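Local coordinates for protein polyphenol oxidase, chloroplastic (Malus domestica, PDB 6ELV) that catalyses the oxidation of mono- and o-diphenols to o-quinones, and carries a C-terminal domain that binds a calcium ion, at residues K10-A13 with G14-P18; V68-V71 with D72-P75; L111-I115 with E116-D120. One frame throughout, in Å; residues are numbered along the deposited sequence.

Contact 1: residues K10-A13 with G14-P18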
ATOM      1  N   LYS A  10      -3.647  -0.941  13.899  1.00 30.63           N
ATOM      2  CA  LYS A  10      -3.285   0.418  14.282  1.00 29.18           C
ATOM      3  C   LYS A  10      -3.310   1.372  13.088  1.00 24.58           C
ATOM      4  O   LYS A  10      -2.758   1.069  12.026  1.00 19.30           O
ATOM      5  CB  LYS A  10      -1.901   0.434  14.939  1.00 30.94           C
ATOM      6  N   VAL A  11      -3.960   2.522  13.255  1.00 25.46           N
ATOM      7  CA  VAL A  11      -3.989   3.547  12.217  1.00 25.52           C
ATOM      8  C   VAL A  11      -2.760   4.430  12.372  1.00 25.33           C
ATOM      9  O   VAL A  11      -2.450   4.895  13.476  1.00 29.45           O
ATOM     10  CB  VAL A  11      -5.284   4.371  12.282  1.00 27.04           C
ATOM     11  CG1 VAL A  11      -5.326   5.365  11.129  1.00 26.79           C
ATOM     12  CG2 VAL A  11      -6.497   3.452  12.249  1.00 27.97           C
ATOM     13  N   VAL A  12      -2.066   4.666  11.262  1.00 21.93           N
ATOM     14  CA  VAL A  12      -0.780   5.344  11.226  1.00 22.28           C
ATOM     15  C   VAL A  12      -0.884   6.549  10.297  1.00 22.26           C
ATOM     16  O   VAL A  12      -1.470   6.458   9.213  1.00 22.17           O
ATOM     17  CB  VAL A  12       0.285   4.339  10.732  1.00 25.62           C
ATOM     18  CG1 VAL A  12       1.468   5.034  10.102  1.00 27.81           C
ATOM     19  CG2 VAL A  12       0.727   3.430  11.878  1.00 25.64           C
ATOM     20  N   ALA A  13      -0.333   7.683  10.724  1.00 23.84           N
ATOM     21  CA  ALA A  13      -0.290   8.860   9.863  1.00 24.00           C
ATOM     22  C   ALA A  13       0.764   8.683   8.776  1.00 23.43           C
ATOM     23  O   ALA A  13       1.745   7.959   8.947  1.00 22.95           O
ATOM     24  CB  ALA A  13       0.035  10.108  10.685  1.00 25.16           C
ATOM     25  N   GLY A  14       0.556   9.363   7.642  1.00 23.53           N
ATOM     26  CA  GLY A  14       1.498   9.249   6.536  1.00 24.56           C
ATOM     27  C   GLY A  14       2.907   9.659   6.910  1.00 25.21           C
ATOM     28  O   GLY A  14       3.885   9.089   6.412  1.00 24.85           O
ATOM     29  N   THR A  15       3.033  10.636   7.796  1.00 25.48           N
ATOM     30  CA  THR A  15       4.331  11.066   8.292  1.00 25.35           C
ATOM     31  C   THR A  15       4.929  10.096   9.303  1.00 24.94           C
ATOM     32  O   THR A  15       6.022  10.358   9.814  1.00 25.29           O
ATOM     33  CB  THR A  15       4.200  12.446   8.930  1.00 27.55           C
ATOM     34  OG1 THR A  15       3.191  12.391   9.946  1.00 28.39           O
ATOM     35  CG2 THR A  15       3.816  13.479   7.881  1.00 29.07           C
ATOM     36  N   GLU A  16       4.245   9.001   9.627  1.00 23.47           N
ATOM     37  CA  GLU A  16       4.862   8.005  10.485  1.00 21.47           C
ATOM     38  C   GLU A  16       5.773   7.055   9.724  1.00 18.90           C
ATOM     39  O   GLU A  16       6.499   6.302  10.371  1.00 21.14           O
ATOM     40  CB  GLU A  16       3.826   7.224  11.298  1.00 24.39           C
ATOM     41  CG  GLU A  16       3.244   7.979  12.486  1.00 28.41           C
ATOM     42  CD  GLU A  16       2.214   7.160  13.246  1.00 30.49           C
ATOM     43  OE1 GLU A  16       1.014   7.511  13.192  1.00 31.57           O
ATOM     44  OE2 GLU A  16       2.601   6.161  13.892  1.00 32.14           O
ATOM     45  N   PHE A  17       5.769   7.084   8.390  1.00 17.11           N
ATOM     46  CA  PHE A  17       6.701   6.291   7.576  1.00 15.32           C
ATOM     47  C   PHE A  17       8.017   7.058   7.468  1.00 15.33           C
ATOM     48  O   PHE A  17       7.992   8.281   7.440  1.00 18.33           O
ATOM     49  CB  PHE A  17       6.126   6.049   6.172  1.00 14.97           C
ATOM     50  CG  PHE A  17       4.913   5.167   6.162  1.00 13.50           C
ATOM     51  CD1 PHE A  17       3.652   5.699   6.371  1.00 15.43           C
ATOM     52  CD2 PHE A  17       5.024   3.814   5.942  1.00 12.77           C
ATOM     53  CE1 PHE A  17       2.537   4.894   6.382  1.00 15.22           C
ATOM     54  CE2 PHE A  17       3.903   3.004   5.948  1.00 12.96           C
ATOM     55  CZ  PHE A  17       2.661   3.546   6.174  1.00 13.70           C
ATOM     56  N   PRO A  18       9.166   6.358   7.385  1.00 13.13           N
ATOM     57  CA  PRO A  18       9.324   4.899   7.370  1.00 12.38           C
ATOM     58  C   PRO A  18       8.931   4.222   8.673  1.00 11.41           C
ATOM     59  O   PRO A  18       9.087   4.799   9.754  1.00 11.53           O
ATOM     60  CB  PRO A  18      10.827   4.708   7.134  1.00 12.63           C
ATOM     61  CG  PRO A  18      11.269   5.956   6.488  1.00 14.10           C
ATOM     62  CD  PRO A  18      10.447   7.036   7.128  1.00 14.40           C
TER
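V12 and E16 pack against each other where the short edge strand 11-12 runs into a single 3-10 turn, G14-E16, on the surface of a two-sheet beta domain. The example illustrates how one acidic side chain can fasten a turn to the residue that leads into it. E16 CG is anti to its carbonyl carbon (chi1 -76°), and the extended chain beyond it reaches back to the backbone N-H of A13, crossing V12 at a slant. V12 CG1 presses on E16 CB at 3.4 Å, while V12 CG2 comes to 3.9 Å from E16 OE2. The valine methyls thus line one flank of the glutamate, and its other carboxylate oxygen is left to work on the backbone.

That oxygen accepts the A13 N-H, with A13 N 2.8 Å from E16 OE1 in a nearly straight bond (167°). The donor meets the carboxylate from above its plane, 47° out of it. A second bond runs the other way, from E16 N to A13 O over 2.8 Å, so A13 is gripped at both its N-H and its carbonyl by the same residue.

F17 stands next in the chain, and its CE1 reaches V12 CG1 at 3.9 Å, extending the apolar patch beyond the glutamate. Its ring also rests on I25 and T27 of one sheet and on I136 and I139 of the other, which ties the surface turn to both layers. V12 is secured to strand 25-30 by backbone bonding with S26 and by a hydrogen bond from T27 OG1 to its carbonyl. Within the turn, G14 O lies in the plane of the F17 ring at its edge, and also takes a weak 3.4 Å bond from F17 N.

Contact 2: residues V68-V71 with D72-P75. With CA (calcium ion), chain B.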
ATOM      1  N   VAL A  68      -7.214  -2.434   0.473  1.00  7.46           N
ATOM      2  CA  VAL A  68      -7.719  -1.067   0.379  1.00  7.35           C
ATOM      3  C   VAL A  68      -9.174  -1.049   0.827  1.00  7.71           C
ATOM      4  O   VAL A  68      -9.931  -1.981   0.538  1.00  8.74           O
ATOM      5  CB  VAL A  68      -7.580  -0.541  -1.071  1.00  8.43           C
ATOM      6  CG1 VAL A  68      -8.165   0.858  -1.220  1.00  9.60           C
ATOM      7  CG2 VAL A  68      -6.122  -0.525  -1.484  1.00  9.74           C
ATOM      8  N   ASN A  69      -9.579   0.029   1.498  1.00  7.34           N
ATOM      9  CA  ASN A  69     -10.985   0.220   1.822  1.00  7.92           C
ATOM     10  C   ASN A  69     -11.350   1.690   1.710  1.00  7.21           C
ATOM     11  O   ASN A  69     -10.493   2.570   1.711  1.00  7.89           O
ATOM     12  CB  ASN A  69     -11.406  -0.366   3.195  1.00  8.74           C
ATOM     13  CG  ASN A  69     -10.825   0.373   4.397  1.00  8.92           C
ATOM     14  OD1 ASN A  69      -9.779  -0.011   4.923  1.00  9.72           O
ATOM     15  ND2 ASN A  69     -11.528   1.392   4.879  1.00  9.41           N
ATOM     16  N   ASP A  70     -12.661   1.922   1.641  1.00  7.75           N
ATOM     17  CA  ASP A  70     -13.228   3.259   1.558  1.00  8.37           C
ATOM     18  C   ASP A  70     -12.927   4.015   2.850  1.00  7.56           C
ATOM     19  O   ASP A  70     -13.188   3.515   3.954  1.00  8.45           O
ATOM     20  CB  ASP A  70     -14.734   3.098   1.326  1.00  8.79           C
ATOM     21  CG  ASP A  70     -15.455   4.400   1.055  1.00  8.32           C
ATOM     22  OD1 ASP A  70     -15.328   5.343   1.868  1.00  8.57           O
ATOM     23  OD2 ASP A  70     -16.204   4.465   0.048  1.00  9.72           O
ATOM     24  N   VAL A  71     -12.381   5.226   2.703  1.00  8.15           N
ATOM     25  CA  VAL A  71     -11.971   6.048   3.833  1.00  8.90           C
ATOM     26  C   VAL A  71     -13.113   6.364   4.787  1.00  8.55           C
ATOM     27  O   VAL A  71     -12.874   6.667   5.958  1.00 10.23           O
ATOM     28  CB  VAL A  71     -11.285   7.326   3.304  1.00 10.16           C
ATOM     29  CG1 VAL A  71     -12.297   8.239   2.616  1.00 10.71           C
ATOM     30  CG2 VAL A  71     -10.530   8.040   4.413  1.00 11.11           C
ATOM     31  N   ASP A  72     -14.350   6.307   4.320  1.00  8.06           N
ATOM     32  CA  ASP A  72     -15.497   6.637   5.149  1.00  8.98           C
ATOM     33  C   ASP A  72     -16.048   5.443   5.924  1.00  9.20           C
ATOM     34  O   ASP A  72     -16.988   5.606   6.711  1.00 10.23           O
ATOM     35  CB  ASP A  72     -16.588   7.208   4.258  1.00  9.40           C
ATOM     36  CG  ASP A  72     -16.106   8.397   3.444  1.00  9.64           C
ATOM     37  OD1 ASP A  72     -15.636   9.374   4.072  1.00 11.08           O
ATOM     38  OD2 ASP A  72     -16.174   8.357   2.192  1.00  9.95           O
ATOM     39  N   ASP A  73     -15.501   4.251   5.728  1.00  8.83           N
ATOM     40  CA  ASP A  73     -15.940   3.098   6.499  1.00  9.84           C
ATOM     41  C   ASP A  73     -15.572   3.290   7.967  1.00 12.28           C
ATOM     42  O   ASP A  73     -14.530   3.854   8.293  1.00 14.08           O
ATOM     43  CB  ASP A  73     -15.195   1.839   6.064  1.00  9.74           C
ATOM     44  CG  ASP A  73     -15.508   1.393   4.659  1.00  9.10           C
ATOM     45  OD1 ASP A  73     -16.439   1.917   4.007  1.00 10.14           O
ATOM     46  OD2 ASP A  73     -14.789   0.464   4.215  1.00 10.78           O
ATOM     47  N   LEU A  74     -16.409   2.771   8.859  1.00 14.98           N
ATOM     48  CA  LEU A  74     -16.086   2.790  10.292  1.00 17.74           C
ATOM     49  C   LEU A  74     -14.937   1.842  10.639  1.00 21.61           C
ATOM     50  O   LEU A  74     -15.050   0.636  10.401  1.00 21.96           O
ATOM     51  CB  LEU A  74     -17.319   2.419  11.104  1.00 18.61           C
ATOM     52  CG  LEU A  74     -18.410   3.488  11.062  1.00 18.40           C
ATOM     53  CD1 LEU A  74     -19.552   3.139  12.010  1.00 19.72           C
ATOM     54  CD2 LEU A  74     -17.818   4.867  11.389  1.00 20.74           C
ATOM     55  N   PRO A  75     -13.829   2.329  11.216  1.00 23.82           N
ATOM     56  CA  PRO A  75     -12.760   1.408  11.655  1.00 25.04           C
ATOM     57  C   PRO A  75     -13.195   0.497  12.784  1.00 23.28           C
ATOM     58  O   PRO A  75     -12.611  -0.580  12.962  1.00 23.69           O
ATOM     59  CB  PRO A  75     -11.645   2.362  12.131  1.00 27.81           C
ATOM     60  CG  PRO A  75     -11.962   3.680  11.496  1.00 29.77           C
ATOM     61  CD  PRO A  75     -13.464   3.743  11.429  1.00 28.52           C
TER
HETATM   62 CA    CA B 601     -16.704   6.866   0.389  1.00  5.27          CA
HETATM   63  O   HOH W   1     -11.725   2.633   7.632  1.00 19.68           O
HETATM   64  O   HOH W   2     -14.447  -0.347   1.658  1.00 10.31           O
HETATM   65  O   HOH W   3     -14.054   6.553   8.625  1.00 31.97           O
HETATM   66  O   HOH W   4     -18.550   8.479   0.102  1.00 12.58           O
HETATM   67  O   HOH W   5     -17.806   6.253  -1.669  1.00 12.67           O
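Two acidic side chains, D70 and D72, bring one oxygen each together, with D70 OD1 only 3.1 Å from D72 OD2. Such a pair would ordinarily repel; here a calcium ion bridges them. D70 binds it through both oxygens, while D72 contributes OD2 alone, 2.4 Å from the metal. The D70 carboxylate is turned into place by a chi1 of -173°, which sets CG opposite the backbone N. Its OD1 does double duty: besides the metal it accepts D72 N at 2.8 Å on the anti lone pair, closing an Asx turn that fixes the ligand's rotation.

The backbone reinforces this with a type I beta turn from D70 to D73. D70 O takes D73 N at 3.0 Å and, from the opposite face of its plane, the amide nitrogen N69 ND2 at 2.8 Å. The N69 and D73 side chains run antiparallel past one another, with amide and carboxylate planes nearly parallel (16°). Water 2 bridges D70 N and D73 OD2; the D73 carboxylate is not a ligand of the calcium.

D120 completes the protein's share of the coordination. Strand 62-70 thus leads into an acidic loop whose closely gathered carboxylates are typical of a calcium-binding site.

Contact 3: residues L111-I115 with E116-D120. With CA (calcium ion), chain B.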
ATOM      1  N   LEU A 111     -10.238  -1.700  -8.616  1.00  8.40           N
ATOM      2  CA  LEU A 111     -10.536  -1.876  -7.202  1.00  8.55           C
ATOM      3  C   LEU A 111     -11.414  -0.740  -6.681  1.00  8.68           C
ATOM      4  O   LEU A 111     -12.383  -0.985  -5.949  1.00  9.75           O
ATOM      5  CB  LEU A 111      -9.227  -1.976  -6.418  1.00  9.06           C
ATOM      6  CG  LEU A 111      -9.337  -2.347  -4.932  1.00  9.70           C
ATOM      7  CD1 LEU A 111      -8.043  -2.949  -4.421  1.00 11.85           C
ATOM      8  CD2 LEU A 111      -9.692  -1.150  -4.061  1.00 12.94           C
ATOM      9  N   LEU A 112     -11.087   0.505  -7.039  1.00  8.45           N
ATOM     10  CA  LEU A 112     -11.871   1.626  -6.529  1.00  9.70           C
ATOM     11  C   LEU A 112     -13.307   1.562  -7.025  1.00 10.03           C
ATOM     12  O   LEU A 112     -14.240   1.936  -6.307  1.00 10.89           O
ATOM     13  CB  LEU A 112     -11.220   2.951  -6.914  1.00 12.02           C
ATOM     14  CG  LEU A 112      -9.852   3.194  -6.286  1.00 13.11           C
ATOM     15  CD1 LEU A 112      -9.292   4.537  -6.723  1.00 17.79           C
ATOM     16  CD2 LEU A 112      -9.865   3.052  -4.761  1.00 17.47           C
ATOM     17  N   GLU A 113     -13.509   1.106  -8.260  1.00 10.40           N
ATOM     18  CA  GLU A 113     -14.867   0.924  -8.768  1.00 11.44           C
ATOM     19  C   GLU A 113     -15.601  -0.164  -7.990  1.00 11.50           C
ATOM     20  O   GLU A 113     -16.785  -0.017  -7.658  1.00 13.24           O
ATOM     21  CB  GLU A 113     -14.813   0.583 -10.260  1.00 14.83           C
ATOM     22  CG  GLU A 113     -16.170   0.472 -10.923  1.00 22.59           C
ATOM     23  CD  GLU A 113     -16.072   0.129 -12.399  1.00 30.12           C
ATOM     24  OE1 GLU A 113     -14.964   0.226 -12.965  1.00 32.77           O
ATOM     25  OE2 GLU A 113     -17.104  -0.230 -12.999  1.00 34.17           O
ATOM     26  N   GLU A 114     -14.909  -1.263  -7.690  1.00 11.12           N
ATOM     27  CA  GLU A 114     -15.532  -2.393  -7.005  1.00 12.58           C
ATOM     28  C   GLU A 114     -15.915  -2.045  -5.574  1.00 12.97           C
ATOM     29  O   GLU A 114     -16.980  -2.450  -5.096  1.00 15.11           O
ATOM     30  CB  GLU A 114     -14.589  -3.592  -7.047  1.00 13.83           C
ATOM     31  CG  GLU A 114     -14.446  -4.149  -8.444  1.00 15.77           C
ATOM     32  CD  GLU A 114     -13.215  -5.006  -8.615  1.00 19.93           C
ATOM     33  OE1 GLU A 114     -12.687  -5.490  -7.593  1.00 23.33           O
ATOM     34  OE2 GLU A 114     -12.770  -5.182  -9.771  1.00 20.57           O
ATOM     35  N   ILE A 115     -15.061  -1.301  -4.872  1.00 12.05           N
ATOM     36  CA  ILE A 115     -15.398  -0.901  -3.508  1.00 12.51           C
ATOM     37  C   ILE A 115     -16.274   0.334  -3.470  1.00 12.61           C
ATOM     38  O   ILE A 115     -16.726   0.722  -2.388  1.00 13.97           O
ATOM     39  CB  ILE A 115     -14.167  -0.752  -2.595  1.00 13.70           C
ATOM     40  CG1 ILE A 115     -13.314   0.453  -2.985  1.00 13.35           C
ATOM     41  CG2 ILE A 115     -13.359  -2.028  -2.607  1.00 15.86           C
ATOM     42  CD1 ILE A 115     -12.248   0.794  -1.957  1.00 14.37           C
ATOM     43  N   GLU A 116     -16.518   0.955  -4.622  1.00 11.86           N
ATOM     44  CA  GLU A 116     -17.391   2.123  -4.748  1.00 12.13           C
ATOM     45  C   GLU A 116     -16.838   3.345  -4.015  1.00 11.66           C
ATOM     46  O   GLU A 116     -17.560   4.061  -3.320  1.00 14.58           O
ATOM     47  CB  GLU A 116     -18.834   1.805  -4.367  1.00 14.80           C
ATOM     48  CG  GLU A 116     -19.408   0.663  -5.183  1.00 20.51           C
ATOM     49  CD  GLU A 116     -20.880   0.447  -4.933  1.00 26.84           C
ATOM     50  OE1 GLU A 116     -21.253   0.175  -3.775  1.00 28.68           O
ATOM     51  OE2 GLU A 116     -21.666   0.552  -5.896  1.00 29.70           O
ATOM     52  N   ALA A 117     -15.539   3.583  -4.199  1.00 10.92           N
ATOM     53  CA  ALA A 117     -14.826   4.718  -3.627  1.00 11.22           C
ATOM     54  C   ALA A 117     -14.356   5.713  -4.686  1.00 11.54           C
ATOM     55  O   ALA A 117     -13.520   6.575  -4.392  1.00 12.39           O
ATOM     56  CB  ALA A 117     -13.640   4.229  -2.792  1.00 11.84           C
ATOM     57  N   GLU A 118     -14.884   5.622  -5.916  1.00 13.21           N
ATOM     58  CA  GLU A 118     -14.365   6.433  -7.015  1.00 15.51           C
ATOM     59  C   GLU A 118     -14.575   7.917  -6.791  1.00 13.92           C
ATOM     60  O   GLU A 118     -13.880   8.727  -7.408  1.00 15.43           O
ATOM     61  CB  GLU A 118     -15.044   6.064  -8.335  1.00 20.76           C
ATOM     62  CG  GLU A 118     -14.647   4.727  -8.920  1.00 26.90           C
ATOM     63  CD  GLU A 118     -15.457   4.396 -10.163  1.00 32.60           C
ATOM     64  OE1 GLU A 118     -16.647   4.044 -10.001  1.00 34.63           O
ATOM     65  OE2 GLU A 118     -14.922   4.484 -11.288  1.00 35.33           O
ATOM     66  N   ASP A 119     -15.537   8.281  -5.948  1.00 14.08           N
ATOM     67  CA  ASP A 119     -15.897   9.653  -5.633  1.00 16.34           C
ATOM     68  C   ASP A 119     -15.100  10.227  -4.474  1.00 13.48           C
ATOM     69  O   ASP A 119     -15.310  11.391  -4.122  1.00 15.92           O
ATOM     70  CB  ASP A 119     -17.375   9.691  -5.234  1.00 22.03           C
ATOM     71  CG  ASP A 119     -17.662   8.841  -3.995  1.00 24.76           C
ATOM     72  OD1 ASP A 119     -17.500   7.602  -4.072  1.00 23.28           O
ATOM     73  OD2 ASP A 119     -18.036   9.407  -2.942  1.00 26.79           O
ATOM     74  N   ASP A 120     -14.234   9.438  -3.846  1.00 11.13           N
ATOM     75  CA  ASP A 120     -13.524   9.869  -2.649  1.00 10.28           C
ATOM     76  C   ASP A 120     -12.170  10.475  -3.023  1.00  9.91           C
ATOM     77  O   ASP A 120     -11.593  10.173  -4.070  1.00 11.10           O
ATOM     78  CB  ASP A 120     -13.286   8.687  -1.702  1.00 10.22           C
ATOM     79  CG  ASP A 120     -14.574   8.103  -1.110  1.00 10.14           C
ATOM     80  OD1 ASP A 120     -15.624   8.782  -1.072  1.00 11.52           O
ATOM     81  OD2 ASP A 120     -14.514   6.948  -0.653  1.00 10.34           O
TER
HETATM   82 CA    CA B 601     -16.704   6.866   0.389  1.00  5.27          CA
HETATM   83  O   HOH W   5     -17.806   6.253  -1.669  1.00 12.67           O
HETATM   84  O   HOH W   4     -18.550   8.479   0.102  1.00 12.58           O
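L112 O accepts A117 N at 3.0 Å, the shortest well-formed bond across this contact and the long bond of a Schellman motif that ends helix 109-115. Its companion, E116 N to E113 O at 3.2 Å, is weak. E116, with a positive phi of 65°, is the C-prime residue, and its backbone turns the chain off the helix, the usual role of a positive-phi residue in a Schellman C-cap.

The reversal brings apolar and charged groups together on separate sides. I115 carries CG1 between its backbone N and carbonyl carbon (chi1 70°), which places CG1 3.8 Å from A117 CB, and the extended chi2 brings CD1 equally close to that methyl. L112 CD2 approaches it more loosely, and D70 touches A117 from strand 62-70. On the exposed side E113 and E118 run alongside one another in the same direction, their carboxylate planes 11° apart. The apolar part of E113 does the touching, CG at 3.7 Å from E118 OE1, while the like charges of E113 OE1 and E118 OE2 stay 4.6 Å apart.

Further on, a type I beta turn from A117 to D120 delivers D120 to the calcium ion, which it binds through both oxygens. Water 5, itself a metal ligand, donates to E116 O and to D119 OD1, 2.8 Å from each.

Contacts 2 and 3 are two halves of one calcium site: 68-75 supplies D70 and D72, 111-120 supplies D120, and waters 4 and 5 belong to both. Their centres lie about 11 Å apart, and V68 also packs on L111. Contact 1 touches neither: its nearest atoms come to about 5 Å from contact 2 and about 15 Å from contact 3, although its strand shares a sheet with 62-70. Contacts 1 and 2 are surface features, whereas contact 3 is partly buried through L112 and A117. The chemistry differs accordingly: in contact 1 one carboxylate binds a backbone N-H, in contact 2 carboxylates gather round a metal, and contact 3 joins a helix terminus to that same metal.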